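Local coordinates for MHC class I-like protein MILL2 (PDB 6A97), which is a GPI-anchored MHC class I-like protein that binds heparan sulfate proteoglycans on fibroblast surfaces, at residues I46-L54 against L186-R194. Residues are numbered along the deposited sequence; the frame is centred on the assembly and turned at random.
Sequences IYVDEELFL and LQRYLASLR
Phe-53 drives the edge of its ring against the face of Tyr-189 in a T-shaped pair, with centroids 4.9 Å apart and planes at 64°. The leading atom is Phe-53 CE2, 3.5 Å from Tyr-189 CD1. With CG anti to the backbone N (chi1 176°), the Phe-53 ring extends from the strand toward the helix, where its flat shape offers two surfaces: the edge serves Tyr-189, and one face receives Leu-193 CD1 in a CH-pi contact, 27° off the ring normal.

The remaining contacts are apolar: aliphatic groups meet one another and the Tyr-189 ring. Beta-branched Val-48 spreads its methyls between neighbours: CG2 meets Tyr-189 CD2 at 3.9 Å, and CG1 enters a cluster of leucine methyls, 4.1 Å from Leu-186 CD1 and close to CD2 of Leu-190 and Leu-193. The long tyrosine passes Val-48, and across this contact Tyr-189 OH touches only carbon, Leu-54 CD1 at 3.6 Å and Ile-46 CD1 at 3.8 Å; Ile-46 CG2 packs on Tyr-189 CE2.

A type I' turn from Val-48 to Glu-51 joins the strands, and a classic beta bulge sets Phe-53 and Leu-54 opposite Ile-46. The Asp-49 carboxylate hydrogen-bonds to the His-23 side chain and Thr-24 N. In this MHC class I alpha-1/alpha-2 platform, helix 171-193 lies across strands 42-48 and 51-57; Leu-86 of helix 75-96 packs on Ile-46 and Leu-54, Leu-25 of strand 23-31 on Ile-46 and Tyr-189.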
loop_
_atom_site.group_PDB
_atom_site.type_symbol
_atom_site.label_atom_id
_atom_site.label_comp_id
_atom_site.label_asym_id
_atom_site.label_seq_id
_atom_site.Cartn_x
_atom_site.Cartn_y
_atom_site.Cartn_z
ATOM N N ILE A 46 -22.195 -2.600 15.988
ATOM C CA ILE A 46 -22.530 -1.657 14.931
ATOM C C ILE A 46 -21.301 -0.882 14.477
ATOM O O ILE A 46 -20.614 -0.251 15.289
ATOM C CB ILE A 46 -23.611 -0.670 15.394
ATOM C CG1 ILE A 46 -24.927 -1.406 15.647
ATOM C CG2 ILE A 46 -23.814 0.419 14.366
ATOM C CD1 ILE A 46 -26.079 -0.479 15.941
ATOM N N TYR A 47 -21.029 -0.940 13.175
ATOM C CA TYR A 47 -19.878 -0.268 12.582
ATOM C C TYR A 47 -20.296 0.863 11.651
ATOM O O TYR A 47 -21.128 0.672 10.765
ATOM C CB TYR A 47 -19.014 -1.265 11.803
ATOM C CG TYR A 47 -18.421 -2.355 12.661
ATOM C CD1 TYR A 47 -17.111 -2.265 13.114
ATOM C CD2 TYR A 47 -19.176 -3.463 13.034
ATOM C CE1 TYR A 47 -16.562 -3.251 13.901
ATOM C CE2 TYR A 47 -18.639 -4.456 13.828
ATOM C CZ TYR A 47 -17.329 -4.340 14.259
ATOM O OH TYR A 47 -16.781 -5.317 15.045
ATOM N N VAL A 48 -19.716 2.040 11.857
ATOM C CA VAL A 48 -19.870 3.140 10.916
ATOM C C VAL A 48 -18.534 3.388 10.231
ATOM O O VAL A 48 -17.535 3.682 10.896
ATOM C CB VAL A 48 -20.347 4.431 11.598
ATOM C CG1 VAL A 48 -20.689 5.483 10.549
ATOM C CG2 VAL A 48 -21.548 4.148 12.479
ATOM N N ASP A 49 -18.521 3.248 8.906
ATOM C CA ASP A 49 -17.308 3.405 8.109
ATOM C C ASP A 49 -16.197 2.508 8.644
ATOM O O ASP A 49 -15.054 2.941 8.801
ATOM C CB ASP A 49 -16.870 4.872 8.083
ATOM C CG ASP A 49 -17.913 5.774 7.438
ATOM O OD1 ASP A 49 -18.714 5.270 6.620
ATOM O OD2 ASP A 49 -17.939 6.983 7.749
ATOM N N GLU A 50 -16.571 1.261 8.934
ATOM C CA GLU A 50 -15.679 0.206 9.428
ATOM C C GLU A 50 -15.208 0.403 10.875
ATOM O O GLU A 50 -14.454 -0.421 11.389
ATOM C CB GLU A 50 -14.452 0.051 8.515
ATOM C CG GLU A 50 -14.760 0.045 7.021
ATOM C CD GLU A 50 -15.676 -1.088 6.619
ATOM O OE1 GLU A 50 -16.525 -0.876 5.727
ATOM O OE2 GLU A 50 -15.547 -2.190 7.193
ATOM N N GLU A 51 -15.647 1.472 11.535
ATOM C CA GLU A 51 -15.272 1.694 12.936
ATOM C C GLU A 51 -16.389 1.310 13.909
ATOM O O GLU A 51 -17.536 1.731 13.753
ATOM C CB GLU A 51 -14.872 3.152 13.162
ATOM C CG GLU A 51 -13.698 3.594 12.312
ATOM C CD GLU A 51 -12.495 2.685 12.480
ATOM O OE1 GLU A 51 -12.058 2.078 11.477
ATOM O OE2 GLU A 51 -11.992 2.572 13.620
ATOM N N LEU A 52 -16.042 0.505 14.907
ATOM C CA LEU A 52 -17.006 0.061 15.900
ATOM C C LEU A 52 -17.590 1.273 16.616
ATOM O O LEU A 52 -16.862 2.125 17.126
ATOM C CB LEU A 52 -16.357 -0.907 16.890
ATOM C CG LEU A 52 -17.276 -1.421 18.004
ATOM C CD1 LEU A 52 -18.457 -2.197 17.424
ATOM C CD2 LEU A 52 -16.505 -2.281 18.994
ATOM N N PHE A 53 -18.914 1.353 16.624
ATOM C CA PHE A 53 -19.599 2.526 17.131
ATOM C C PHE A 53 -20.466 2.177 18.337
ATOM O O PHE A 53 -20.438 2.861 19.362
ATOM C CB PHE A 53 -20.442 3.155 16.011
ATOM C CG PHE A 53 -21.269 4.330 16.453
ATOM C CD1 PHE A 53 -20.695 5.375 17.156
ATOM C CD2 PHE A 53 -22.619 4.392 16.156
ATOM C CE1 PHE A 53 -21.455 6.455 17.562
ATOM C CE2 PHE A 53 -23.383 5.472 16.558
ATOM C CZ PHE A 53 -22.800 6.502 17.260
ATOM N N LEU A 54 -21.231 1.100 18.222
ATOM C CA LEU A 54 -22.127 0.713 19.299
ATOM C C LEU A 54 -22.076 -0.786 19.501
ATOM O O LEU A 54 -21.807 -1.543 18.561
ATOM C CB LEU A 54 -23.567 1.151 18.998
ATOM C CG LEU A 54 -23.880 2.643 19.008
ATOM C CD1 LEU A 54 -25.245 2.905 18.368
ATOM C CD2 LEU A 54 -23.844 3.169 20.436
ATOM N N LEU A 186 -28.078 5.637 9.794
ATOM C CA LEU A 186 -26.760 6.042 9.315
ATOM C C LEU A 186 -26.636 7.558 9.267
ATOM O O LEU A 186 -25.618 8.119 9.672
ATOM C CB LEU A 186 -26.482 5.449 7.929
ATOM C CG LEU A 186 -25.194 5.909 7.239
ATOM C CD1 LEU A 186 -23.971 5.740 8.146
ATOM C CD2 LEU A 186 -24.991 5.158 5.919
ATOM N N GLN A 187 -27.682 8.215 8.780
ATOM C CA GLN A 187 -27.689 9.668 8.686
ATOM C C GLN A 187 -27.592 10.301 10.069
ATOM O O GLN A 187 -26.850 11.261 10.275
ATOM C CB GLN A 187 -28.951 10.155 7.971
ATOM C CG GLN A 187 -28.774 11.495 7.288
ATOM C CD GLN A 187 -27.581 11.507 6.352
ATOM O OE1 GLN A 187 -27.548 10.777 5.360
ATOM N NE2 GLN A 187 -26.590 12.332 6.666
ATOM N N ARG A 188 -28.345 9.752 11.016
ATOM C CA ARG A 188 -28.330 10.259 12.378
ATOM C C ARG A 188 -26.960 10.021 13.017
ATOM O O ARG A 188 -26.436 10.893 13.707
ATOM C CB ARG A 188 -29.444 9.607 13.199
ATOM C CG ARG A 188 -29.819 10.366 14.462
ATOM C CD ARG A 188 -30.956 9.677 15.209
ATOM N NE ARG A 188 -30.609 8.314 15.605
ATOM C CZ ARG A 188 -31.115 7.220 15.044
ATOM N NH1 ARG A 188 -32.001 7.325 14.063
ATOM N NH2 ARG A 188 -30.740 6.019 15.468
ATOM N N TYR A 189 -26.372 8.851 12.765
ATOM C CA TYR A 189 -25.037 8.535 13.275
ATOM C C TYR A 189 -23.967 9.469 12.711
ATOM O O TYR A 189 -23.091 9.931 13.441
ATOM C CB TYR A 189 -24.643 7.092 12.949
ATOM C CG TYR A 189 -25.436 6.015 13.655
ATOM C CD1 TYR A 189 -26.227 6.304 14.759
ATOM C CD2 TYR A 189 -25.369 4.699 13.224
ATOM C CE1 TYR A 189 -26.946 5.305 15.406
ATOM C CE2 TYR A 189 -26.076 3.697 13.860
ATOM C CZ TYR A 189 -26.863 4.001 14.950
ATOM O OH TYR A 189 -27.563 2.988 15.573
ATOM N N LEU A 190 -24.031 9.722 11.408
ATOM C CA LEU A 190 -23.030 10.548 10.737
ATOM C C LEU A 190 -23.010 11.973 11.275
ATOM O O LEU A 190 -21.953 12.601 11.354
ATOM C CB LEU A 190 -23.274 10.564 9.226
ATOM C CG LEU A 190 -22.845 9.301 8.480
ATOM C CD1 LEU A 190 -23.269 9.355 7.015
ATOM C CD2 LEU A 190 -21.338 9.103 8.608
ATOM N N ALA A 191 -24.181 12.478 11.649
ATOM C CA ALA A 191 -24.282 13.810 12.235
ATOM C C ALA A 191 -23.577 13.864 13.591
ATOM O O ALA A 191 -22.808 14.785 13.866
ATOM C CB ALA A 191 -25.739 14.219 12.373
ATOM N N SER A 192 -23.835 12.861 14.424
ATOM C CA SER A 192 -23.223 12.769 15.745
ATOM C C SER A 192 -21.722 12.517 15.670
ATOM O O SER A 192 -21.001 12.745 16.639
ATOM C CB SER A 192 -23.893 11.663 16.561
ATOM O OG SER A 192 -25.296 11.852 16.626
ATOM N N LEU A 193 -21.254 12.054 14.515
ATOM C CA LEU A 193 -19.846 11.735 14.337
ATOM C C LEU A 193 -19.046 12.930 13.838
ATOM O O LEU A 193 -17.867 13.054 14.160
ATOM C CB LEU A 193 -19.679 10.560 13.368
ATOM C CG LEU A 193 -19.256 9.214 13.967
ATOM C CD1 LEU A 193 -20.429 8.531 14.657
ATOM C CD2 LEU A 193 -18.649 8.303 12.905
ATOM N N ARG A 194 -19.701 13.799 13.067
ATOM C CA ARG A 194 -19.065 14.948 12.414
ATOM C C ARG A 194 -18.071 15.691 13.304
ATOM O O ARG A 194 -17.034 16.156 12.829
ATOM C CB ARG A 194 -20.131 15.928 11.926
#